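Local atomic coordinates of erythropoietin (Homo sapiens, PDB entry 1EER), a protein that binds the erythropoietin receptor as a secreted hormone, bringing about its dimerization and JAK2 activation and thereby regulating the proliferation and differentiation of red blood cells. Residues Gln59-Trp64 against Ser120-Ala125; Tyr49-Met54 against Leu153-Gly158; Asp43-Phe48 against Pro129-Thr134; Gln65-Leu70 against Ser104-Leu109. The protein carries 5 engineered substitutions. All coordinates share one frame; numbering follows the deposited sequence.

Contact 1: residues Gln59-Trp64 against Ser120-Ala125. Engineered in segment 120-125: Asn-121 (natural residue Pro), Ser-122 (natural residue Pro).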
# COMPACT_ATOMS: atom_id res chain seq x y z
N GLN A 59 -10.08 -19.74 6.20
CA GLN A 59 -9.63 -18.38 5.94
C GLN A 59 -10.06 -18.08 4.49
O GLN A 59 -10.59 -17.01 4.19
CB GLN A 59 -8.11 -18.29 6.07
CG GLN A 59 -7.55 -18.72 7.42
CD GLN A 59 -6.04 -18.53 7.52
OE1 GLN A 59 -5.40 -18.09 6.57
NE2 GLN A 59 -5.48 -18.87 8.68
N ALA A 60 -9.85 -19.05 3.61
CA ALA A 60 -10.22 -18.94 2.20
C ALA A 60 -11.71 -18.63 2.08
O ALA A 60 -12.11 -17.69 1.39
CB ALA A 60 -9.89 -20.23 1.47
N VAL A 61 -12.54 -19.42 2.75
CA VAL A 61 -13.99 -19.23 2.73
C VAL A 61 -14.36 -17.79 3.09
O VAL A 61 -15.05 -17.10 2.34
CB VAL A 61 -14.70 -20.18 3.73
CG1 VAL A 61 -16.21 -19.91 3.73
CG2 VAL A 61 -14.41 -21.62 3.38
N GLU A 62 -13.89 -17.35 4.25
CA GLU A 62 -14.17 -15.99 4.71
C GLU A 62 -13.79 -14.90 3.71
O GLU A 62 -14.61 -14.06 3.37
CB GLU A 62 -13.44 -15.73 6.03
CG GLU A 62 -14.25 -16.06 7.26
CD GLU A 62 -13.53 -15.69 8.54
OE1 GLU A 62 -13.04 -14.54 8.63
OE2 GLU A 62 -13.46 -16.54 9.45
N VAL A 63 -12.54 -14.92 3.25
CA VAL A 63 -12.05 -13.90 2.32
C VAL A 63 -12.73 -13.89 0.94
O VAL A 63 -13.17 -12.84 0.46
CB VAL A 63 -10.51 -14.03 2.13
CG1 VAL A 63 -10.01 -13.06 1.05
CG2 VAL A 63 -9.82 -13.74 3.45
N TRP A 64 -12.83 -15.06 0.32
CA TRP A 64 -13.45 -15.16 -0.99
C TRP A 64 -14.90 -14.70 -0.97
O TRP A 64 -15.32 -13.88 -1.79
CB TRP A 64 -13.35 -16.59 -1.50
CG TRP A 64 -13.93 -16.73 -2.86
CD1 TRP A 64 -15.13 -17.29 -3.18
CD2 TRP A 64 -13.39 -16.21 -4.07
NE1 TRP A 64 -15.37 -17.16 -4.52
CE2 TRP A 64 -14.31 -16.49 -5.09
CE3 TRP A 64 -12.21 -15.53 -4.39
CZ2 TRP A 64 -14.09 -16.12 -6.42
CZ3 TRP A 64 -11.99 -15.16 -5.71
CH2 TRP A 64 -12.93 -15.46 -6.71
N SER A 120 -15.18 -25.69 -1.60
CA SER A 120 -15.12 -27.03 -1.04
C SER A 120 -15.25 -27.01 0.48
O SER A 120 -16.01 -27.78 1.06
CB SER A 120 -13.80 -27.69 -1.44
OG SER A 120 -13.74 -27.88 -2.84
N ASN A 121 -14.51 -26.12 1.13
CA ASN A 121 -14.55 -25.99 2.58
C ASN A 121 -15.94 -25.53 3.01
O ASN A 121 -16.29 -25.56 4.19
CB ASN A 121 -13.50 -24.96 3.05
CG ASN A 121 -12.46 -25.56 3.99
OD1 ASN A 121 -11.94 -26.65 3.75
ND2 ASN A 121 -12.15 -24.84 5.06
N SER A 122 -16.73 -25.11 2.02
CA SER A 122 -18.08 -24.62 2.26
C SER A 122 -19.14 -25.45 1.55
O SER A 122 -20.22 -24.95 1.27
CB SER A 122 -18.21 -23.17 1.77
OG SER A 122 -17.98 -22.24 2.81
N ASP A 123 -18.84 -26.72 1.26
CA ASP A 123 -19.80 -27.56 0.55
C ASP A 123 -20.76 -28.37 1.43
O ASP A 123 -21.50 -29.21 0.92
CB ASP A 123 -19.07 -28.51 -0.41
CG ASP A 123 -18.13 -29.46 0.30
OD1 ASP A 123 -18.22 -29.58 1.54
OD2 ASP A 123 -17.30 -30.09 -0.39
N ALA A 124 -20.75 -28.10 2.74
CA ALA A 124 -21.63 -28.78 3.68
C ALA A 124 -22.57 -27.75 4.30
O ALA A 124 -22.20 -26.59 4.47
CB ALA A 124 -20.82 -29.47 4.77
N ALA A 125 -23.79 -28.17 4.63
CA ALA A 125 -24.76 -27.26 5.23
C ALA A 125 -24.18 -26.68 6.51
O ALA A 125 -23.39 -27.34 7.19
CB ALA A 125 -26.06 -28.02 5.53
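In the four-helix cytokine fold of erythropoietin, the loop that leaves helix 114-120 touches the flank of helix 56-82 through Val-61, which meets Asn-121 and Ser-122. Both of these loop residues are engineered replacements for proline, so the contact describes this construct and not the natural side chains. The backbones come closest at Val-61 and Ser-122, with CA of Val-61 6.8 Å from CA of Ser-122. Val-61 points toward the loop and divides its methyls between the two partners. Its CG1 stands anti to the backbone N (chi1 178°) and is directed at the serine, while CG2, anti to the carbonyl carbon, lies 3.5 Å from CB of Asn-121. The asparagine thus touches through its first side-chain carbon. Both loop residues occupy the middle of a type I beta turn from Ser-120 to Asp-123, which presents their side chains to the helix together. Asn-121 also packs on Glu-55, and Ala-60 and Trp-64 carry the same helix onto helix 114-120. The hydroxyl of Ser-122 has a weak hydrogen bond to OE1 of Gln-65, one helical turn beyond Val-61. Against the valine the serine oxygen makes a close polar-to-methyl approach, OG of Ser-122 standing 3.1 Å from CG1 of Val-61.

Contact 2: residues Tyr49-Met54 against Leu153-Gly158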
# COMPACT_ATOMS: atom_id res chain seq x y z
N TYR A 49 -6.83 -14.54 17.93
CA TYR A 49 -6.80 -15.76 18.73
C TYR A 49 -7.59 -16.86 18.01
O TYR A 49 -7.10 -17.98 17.83
CB TYR A 49 -7.41 -15.52 20.12
CG TYR A 49 -7.47 -16.78 20.94
CD1 TYR A 49 -6.31 -17.35 21.45
CD2 TYR A 49 -8.68 -17.45 21.14
CE1 TYR A 49 -6.34 -18.57 22.14
CE2 TYR A 49 -8.72 -18.68 21.82
CZ TYR A 49 -7.53 -19.23 22.31
OH TYR A 49 -7.54 -20.45 22.96
N ALA A 50 -8.81 -16.53 17.58
CA ALA A 50 -9.63 -17.50 16.87
C ALA A 50 -9.13 -17.73 15.44
O ALA A 50 -9.13 -18.86 14.95
CB ALA A 50 -11.06 -17.02 16.84
N TRP A 51 -8.69 -16.65 14.80
CA TRP A 51 -8.20 -16.71 13.43
C TRP A 51 -7.08 -17.73 13.20
O TRP A 51 -7.15 -18.55 12.28
CB TRP A 51 -7.75 -15.31 12.98
CG TRP A 51 -7.13 -15.27 11.60
CD1 TRP A 51 -5.80 -15.38 11.30
CD2 TRP A 51 -7.81 -15.09 10.34
NE1 TRP A 51 -5.60 -15.27 9.95
CE2 TRP A 51 -6.81 -15.10 9.33
CE3 TRP A 51 -9.15 -14.93 9.97
CZ2 TRP A 51 -7.12 -14.95 7.95
CZ3 TRP A 51 -9.46 -14.77 8.60
CH2 TRP A 51 -8.44 -14.79 7.61
N LYS A 52 -6.05 -17.70 14.04
CA LYS A 52 -4.94 -18.63 13.88
C LYS A 52 -5.24 -20.06 14.34
O LYS A 52 -4.46 -20.98 14.14
CB LYS A 52 -3.74 -18.08 14.67
CG LYS A 52 -3.88 -18.31 16.17
CD LYS A 52 -2.66 -17.82 16.95
CE LYS A 52 -2.02 -16.58 16.31
NZ LYS A 52 -1.29 -15.83 17.33
N ARG A 53 -6.41 -20.26 14.95
CA ARG A 53 -6.78 -21.59 15.42
C ARG A 53 -7.74 -22.32 14.50
O ARG A 53 -7.86 -23.55 14.58
CB ARG A 53 -7.43 -21.49 16.80
CG ARG A 53 -6.54 -20.86 17.85
CD ARG A 53 -7.05 -21.19 19.24
NE ARG A 53 -8.45 -21.61 19.24
CZ ARG A 53 -8.92 -22.64 19.95
NH1 ARG A 53 -8.10 -23.35 20.71
NH2 ARG A 53 -10.21 -22.95 19.90
N MET A 54 -8.41 -21.59 13.61
CA MET A 54 -9.35 -22.24 12.71
C MET A 54 -8.69 -22.89 11.51
O MET A 54 -7.61 -22.48 11.08
CB MET A 54 -10.42 -21.24 12.24
CG MET A 54 -9.90 -19.97 11.62
SD MET A 54 -11.22 -19.06 10.79
CE MET A 54 -11.44 -17.67 11.88
N LEU A 153 -8.03 -10.21 4.30
CA LEU A 153 -7.55 -10.47 2.94
C LEU A 153 -6.03 -10.56 2.99
O LEU A 153 -5.44 -11.55 2.55
CB LEU A 153 -7.97 -9.35 1.98
CG LEU A 153 -7.75 -9.74 0.52
CD1 LEU A 153 -8.85 -9.14 -0.33
CD2 LEU A 153 -6.39 -9.27 0.04
N LYS A 154 -5.40 -9.53 3.54
CA LYS A 154 -3.94 -9.52 3.66
C LYS A 154 -3.49 -10.73 4.45
O LYS A 154 -2.55 -11.42 4.05
CB LYS A 154 -3.46 -8.23 4.33
CG LYS A 154 -1.95 -8.14 4.49
CD LYS A 154 -1.20 -8.50 3.20
CE LYS A 154 0.11 -7.72 3.06
NZ LYS A 154 1.15 -8.43 2.27
N LEU A 155 -4.16 -11.00 5.57
CA LEU A 155 -3.81 -12.13 6.42
C LEU A 155 -3.88 -13.45 5.67
O LEU A 155 -2.96 -14.27 5.73
CB LEU A 155 -4.73 -12.19 7.65
CG LEU A 155 -4.46 -11.17 8.76
CD1 LEU A 155 -5.47 -11.36 9.88
CD2 LEU A 155 -3.03 -11.31 9.28
N TYR A 156 -4.99 -13.67 4.97
CA TYR A 156 -5.15 -14.90 4.20
C TYR A 156 -4.04 -15.00 3.14
O TYR A 156 -3.36 -16.03 3.02
CB TYR A 156 -6.52 -14.93 3.53
CG TYR A 156 -6.60 -15.96 2.44
CD1 TYR A 156 -6.54 -17.32 2.75
CD2 TYR A 156 -6.65 -15.59 1.10
CE1 TYR A 156 -6.52 -18.29 1.76
CE2 TYR A 156 -6.63 -16.56 0.10
CZ TYR A 156 -6.56 -17.90 0.44
OH TYR A 156 -6.51 -18.88 -0.52
N THR A 157 -3.86 -13.93 2.37
CA THR A 157 -2.84 -13.91 1.32
C THR A 157 -1.43 -14.18 1.84
O THR A 157 -0.65 -14.87 1.18
CB THR A 157 -2.84 -12.56 0.59
OG1 THR A 157 -4.04 -12.42 -0.18
CG2 THR A 157 -1.66 -12.48 -0.34
N GLY A 158 -1.10 -13.64 3.01
CA GLY A 158 0.21 -13.85 3.58
C GLY A 158 0.51 -15.31 3.85
O GLY A 158 1.57 -15.81 3.50
O HOH W 1 -3.15 -16.14 8.37
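Trp-51 reaches from the short helix 48-51 to helix 138-161, where its indole meets Leu-155 and the backbone of Tyr-156. From CB, which packs against Val-46, a chi1 of 176° swings the indole away from the backbone N and carries it across to the long helix. The five-membered ring then lies under a methyl: CD1 of Leu-155 is 4.1 Å from the centroid of that ring of Trp-51 and 18° off its normal, a CH-pi contact over one face. At the ring nitrogen the partner is water, since NE1 of Trp-51 donates to water 1 at 3.0 Å. The same water is 3.2 Å from O of Leu-155 and can bridge the two segments, although it has more acceptors within reach than protons to give. Farther out, CZ2 of Trp-51 rests 3.7 Å from CB of Leu-155. This same carbon turns the indole edge to the helix backbone, CZ2 of Trp-51 being 3.9 Å from N of Tyr-156. Glu-62 and Lys-152 also pack on the indole, and Leu-155 touches an aromatic side chain of another protein chain. The contact seats the short helix of the first long crossover connection on the last helix of the four-helix cytokine bundle.

Contact 3: residues Asp43-Phe48 against Pro129-Thr134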
# COMPACT_ATOMS: atom_id res chain seq x y z
N ASP A 43 -18.22 -8.68 7.14
CA ASP A 43 -17.71 -8.36 8.46
C ASP A 43 -16.21 -8.33 8.26
O ASP A 43 -15.66 -9.23 7.63
CB ASP A 43 -18.06 -9.46 9.46
CG ASP A 43 -17.60 -9.13 10.87
OD1 ASP A 43 -16.76 -8.22 11.04
OD2 ASP A 43 -18.08 -9.78 11.82
N THR A 44 -15.54 -7.30 8.77
CA THR A 44 -14.10 -7.21 8.59
C THR A 44 -13.27 -7.51 9.83
O THR A 44 -12.03 -7.57 9.76
CB THR A 44 -13.68 -5.83 8.04
OG1 THR A 44 -13.80 -4.85 9.08
CG2 THR A 44 -14.56 -5.44 6.87
N LYS A 45 -13.92 -7.73 10.97
CA LYS A 45 -13.16 -8.00 12.18
C LYS A 45 -12.43 -9.33 12.14
O LYS A 45 -12.91 -10.32 11.58
CB LYS A 45 -14.05 -7.92 13.42
CG LYS A 45 -15.05 -9.07 13.58
CD LYS A 45 -16.00 -8.84 14.77
CE LYS A 45 -16.84 -10.12 14.67
NZ LYS A 45 -17.91 -10.33 15.64
N VAL A 46 -11.24 -9.34 12.73
CA VAL A 46 -10.45 -10.56 12.81
C VAL A 46 -10.00 -10.75 14.26
O VAL A 46 -9.32 -9.90 14.84
CB VAL A 46 -9.19 -10.49 11.89
CG1 VAL A 46 -8.20 -11.59 12.26
CG2 VAL A 46 -9.59 -10.63 10.43
N ASN A 47 -10.40 -11.87 14.85
CA ASN A 47 -9.99 -12.18 16.22
C ASN A 47 -8.77 -13.06 15.99
O ASN A 47 -8.89 -14.23 15.60
CB ASN A 47 -11.11 -12.95 16.94
CG ASN A 47 -10.80 -13.17 18.41
OD1 ASN A 47 -10.20 -14.18 18.78
ND2 ASN A 47 -11.22 -12.23 19.26
N PHE A 48 -7.59 -12.48 16.20
CA PHE A 48 -6.33 -13.19 15.98
C PHE A 48 -6.22 -14.49 16.75
O PHE A 48 -5.58 -15.44 16.28
CB PHE A 48 -5.14 -12.28 16.28
CG PHE A 48 -4.73 -11.43 15.12
CD1 PHE A 48 -4.07 -11.99 14.03
CD2 PHE A 48 -5.05 -10.08 15.09
CE1 PHE A 48 -3.73 -11.22 12.93
CE2 PHE A 48 -4.72 -9.29 13.99
CZ PHE A 48 -4.06 -9.86 12.90
N PRO A 129 -26.40 -17.32 8.22
CA PRO A 129 -25.39 -16.27 8.28
C PRO A 129 -25.25 -15.75 9.70
O PRO A 129 -24.15 -15.67 10.24
CB PRO A 129 -25.92 -15.21 7.32
CG PRO A 129 -26.70 -15.99 6.31
CD PRO A 129 -27.21 -17.24 6.99
N LEU A 130 -26.39 -15.42 10.30
CA LEU A 130 -26.40 -14.90 11.66
C LEU A 130 -25.35 -13.80 11.82
O LEU A 130 -24.28 -14.01 12.40
CB LEU A 130 -26.14 -16.02 12.66
CG LEU A 130 -26.96 -17.30 12.46
CD1 LEU A 130 -26.27 -18.47 13.15
CD2 LEU A 130 -28.36 -17.09 13.01
N ARG A 131 -25.66 -12.62 11.28
CA ARG A 131 -24.76 -11.47 11.34
C ARG A 131 -25.40 -10.28 10.63
O ARG A 131 -26.09 -9.47 11.25
CB ARG A 131 -23.42 -11.81 10.67
CG ARG A 131 -22.17 -11.48 11.50
CD ARG A 131 -22.40 -10.29 12.42
NE ARG A 131 -21.15 -9.61 12.76
CZ ARG A 131 -21.06 -8.58 13.61
NH1 ARG A 131 -22.15 -8.12 14.20
NH2 ARG A 131 -19.88 -8.03 13.86
N THR A 132 -25.17 -10.18 9.32
CA THR A 132 -25.69 -9.11 8.48
C THR A 132 -25.34 -7.69 8.93
O THR A 132 -26.06 -7.06 9.72
CB THR A 132 -27.22 -9.23 8.30
OG1 THR A 132 -27.50 -10.29 7.38
CG2 THR A 132 -27.81 -7.93 7.76
N ILE A 133 -24.22 -7.21 8.42
CA ILE A 133 -23.73 -5.88 8.71
C ILE A 133 -24.07 -5.04 7.49
O ILE A 133 -24.08 -5.54 6.36
CB ILE A 133 -22.19 -5.88 8.89
CG1 ILE A 133 -21.82 -6.73 10.11
CG2 ILE A 133 -21.66 -4.47 9.05
CD1 ILE A 133 -20.34 -6.89 10.30
N THR A 134 -24.35 -3.76 7.70
CA THR A 134 -24.68 -2.89 6.59
C THR A 134 -24.10 -1.50 6.79
O THR A 134 -23.59 -1.18 7.87
CB THR A 134 -26.21 -2.73 6.40
OG1 THR A 134 -26.75 -2.01 7.51
CG2 THR A 134 -26.89 -4.08 6.29
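The backbones approach most closely where Asp-43 faces Ile-133, their CA atoms 6.5 Å apart, as the loop after strand 34-41 passes strand 133-137. These strands form the two-stranded antiparallel sheet of the cytokine's long crossover connections, and Ile-133 shares backbone hydrogen bonds with Val-41. Asp-43 folds its own loop into an Asx turn: OD1 of Asp-43 accepts from N of Lys-45 at 2.9 Å. Its other oxygen takes a side-on grip from Arg-131, NE and NH2 both bonding to OD2 of Asp-43 at 3.2 Å. The acceptor lies in the guanidinium plane, but both nitrogens come from one face of the carboxylate, whose plane is turned 62° from that of the guanidinium. Beside this salt bridge, CD1 of Ile-133 packs 3.5 Å from CB of Asp-43 and also lies over one face of the guanidinium, toward its rim. Lys-45 approaches Arg-131 from the opposite direction; its NZ has only a long salt bridge to Asp-43, and its stronger partner is an acidic side chain of another protein chain. The arginine's NH1 likewise bonds to backbone of another chain. The carboxylate probably eases the proximity of the two cations, NZ of Lys-45 and NH2 of Arg-131 being 3.5 Å apart.

Contact 4: residues Gln65-Leu70 against Ser104-Leu109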
# COMPACT_ATOMS: atom_id res chain seq x y z
N GLN A 65 -15.69 -15.23 -0.04
CA GLN A 65 -17.08 -14.83 0.02
C GLN A 65 -17.20 -13.38 0.46
O GLN A 65 -17.99 -12.63 -0.11
CB GLN A 65 -17.84 -15.73 0.97
CG GLN A 65 -17.98 -17.12 0.46
CD GLN A 65 -18.70 -18.00 1.44
OE1 GLN A 65 -18.51 -19.22 1.45
NE2 GLN A 65 -19.53 -17.40 2.27
N GLY A 66 -16.42 -12.99 1.46
CA GLY A 66 -16.48 -11.62 1.93
C GLY A 66 -16.20 -10.63 0.82
O GLY A 66 -16.86 -9.60 0.71
N LEU A 67 -15.19 -10.94 0.01
CA LEU A 67 -14.79 -10.09 -1.12
C LEU A 67 -15.91 -9.99 -2.15
O LEU A 67 -16.13 -8.92 -2.73
CB LEU A 67 -13.54 -10.66 -1.79
CG LEU A 67 -12.75 -9.73 -2.70
CD1 LEU A 67 -12.07 -8.65 -1.88
CD2 LEU A 67 -11.73 -10.56 -3.48
N ALA A 68 -16.60 -11.10 -2.37
CA ALA A 68 -17.72 -11.15 -3.32
C ALA A 68 -18.82 -10.19 -2.87
O ALA A 68 -19.35 -9.42 -3.66
CB ALA A 68 -18.25 -12.56 -3.42
N LEU A 69 -19.16 -10.24 -1.58
CA LEU A 69 -20.20 -9.39 -1.02
C LEU A 69 -19.77 -7.94 -1.14
O LEU A 69 -20.57 -7.06 -1.47
CB LEU A 69 -20.44 -9.78 0.45
CG LEU A 69 -21.17 -8.90 1.47
CD1 LEU A 69 -22.37 -8.22 0.86
CD2 LEU A 69 -21.60 -9.78 2.63
N LEU A 70 -18.48 -7.71 -0.89
CA LEU A 70 -17.87 -6.38 -0.97
C LEU A 70 -18.00 -5.82 -2.38
O LEU A 70 -18.37 -4.66 -2.57
CB LEU A 70 -16.38 -6.47 -0.58
CG LEU A 70 -15.81 -5.52 0.48
CD1 LEU A 70 -14.29 -5.53 0.41
CD2 LEU A 70 -16.33 -4.10 0.28
N SER A 104 -9.69 -6.74 -9.87
CA SER A 104 -8.35 -7.30 -10.00
C SER A 104 -8.06 -8.27 -8.86
O SER A 104 -7.55 -9.37 -9.07
CB SER A 104 -7.32 -6.17 -10.01
OG SER A 104 -7.53 -5.32 -11.12
N LEU A 105 -8.41 -7.86 -7.64
CA LEU A 105 -8.18 -8.70 -6.47
C LEU A 105 -8.92 -10.03 -6.59
O LEU A 105 -8.39 -11.07 -6.22
CB LEU A 105 -8.61 -7.95 -5.20
CG LEU A 105 -7.74 -6.72 -4.91
CD1 LEU A 105 -8.41 -5.86 -3.85
CD2 LEU A 105 -6.36 -7.18 -4.45
N THR A 106 -10.15 -9.98 -7.10
CA THR A 106 -10.95 -11.20 -7.29
C THR A 106 -10.23 -12.19 -8.21
O THR A 106 -10.20 -13.40 -7.94
CB THR A 106 -12.31 -10.90 -7.92
OG1 THR A 106 -13.06 -10.02 -7.08
CG2 THR A 106 -13.08 -12.20 -8.12
N THR A 107 -9.68 -11.69 -9.30
CA THR A 107 -8.97 -12.53 -10.25
C THR A 107 -7.70 -13.03 -9.59
O THR A 107 -7.36 -14.20 -9.68
CB THR A 107 -8.61 -11.74 -11.54
OG1 THR A 107 -9.80 -11.33 -12.22
CG2 THR A 107 -7.78 -12.61 -12.48
N LEU A 108 -7.02 -12.13 -8.88
CA LEU A 108 -5.78 -12.44 -8.18
C LEU A 108 -5.96 -13.54 -7.12
O LEU A 108 -5.13 -14.45 -7.01
CB LEU A 108 -5.23 -11.17 -7.53
CG LEU A 108 -3.91 -10.58 -8.05
CD1 LEU A 108 -3.69 -10.95 -9.52
CD2 LEU A 108 -3.93 -9.07 -7.86
N LEU A 109 -7.04 -13.46 -6.35
CA LEU A 109 -7.33 -14.43 -5.29
C LEU A 109 -7.60 -15.83 -5.81
O LEU A 109 -7.12 -16.82 -5.26
CB LEU A 109 -8.55 -13.98 -4.49
CG LEU A 109 -8.35 -13.77 -3.00
CD1 LEU A 109 -6.96 -13.20 -2.75
CD2 LEU A 109 -9.42 -12.83 -2.49
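Leu-67 enters the side of helix 91-111 from helix 56-82 and meets Leu-105, Thr-106 and Leu-109, an apolar helix-to-helix contact in the buried centre of the chain. The axes of segments 65-70 and 104-109 run nearly antiparallel, at 159°, and approach to 10.7 Å. Side chains from both helices fill that separation, with the closest pair of CA atoms, those of Leu-67 and Thr-106, 7.4 Å apart. One methyl does the touching. A chi1 of -163° sets CG across from the backbone N, and the leucine extends over the interface to place CD2 among three residues spread over one turn of the partner helix. Leu-67 and Leu-109 meet tip to tip, with CD2 of Leu-67 only 3.4 Å from CD2 of Leu-109, tighter than ordinary van der Waals contact. One turn earlier on the same helix, CB of Leu-105 lies 4.4 Å from CD2 of Leu-67, a looser apolar approach. Such leucine-rich packing between neighbouring antiparallel helices belongs to the core of the four-helix bundle shared by the class I cytokines. The other two long helices contribute to the same core: Leu-67 also packs on Phe-148 and Leu-153 of helix 138-161, and Leu-105 on Leu-12 and Tyr-15 of helix 9-25. Thr-106 is the polar member of the contact. Its hydroxyl has a partner within its own helix, OG1 bonding to O of Leu-102, and its approach to the leucine is a van der Waals one, OG1 of Thr-106 lying 3.9 Å from CD2 of Leu-67.

How the contacts relate
Contacts 1 and 4 occupy consecutive stretches of helix 56-82, their centres 13 Å apart; Trp-64 joins them, its CZ3 lying 3.4 Å from O of Thr-106. Contact 2 meets this helix as well, CG2 of Val-63 being 3.5 Å from CB of Tyr-156, and reaches contact 4 where CD1 of Leu-153 touches CD1 of Leu-67 at 3.6 Å. Leu-155 connects contact 2 to contact 3, its CD1 standing 3.5 Å from CE1 of Phe-48. Contacts 3 and 4 stay separate, with nearest atoms about 6 Å apart. Residues in contacts 2, 3 and 4 also touch other protein chains, whereas contact 1 touches none in the assembly.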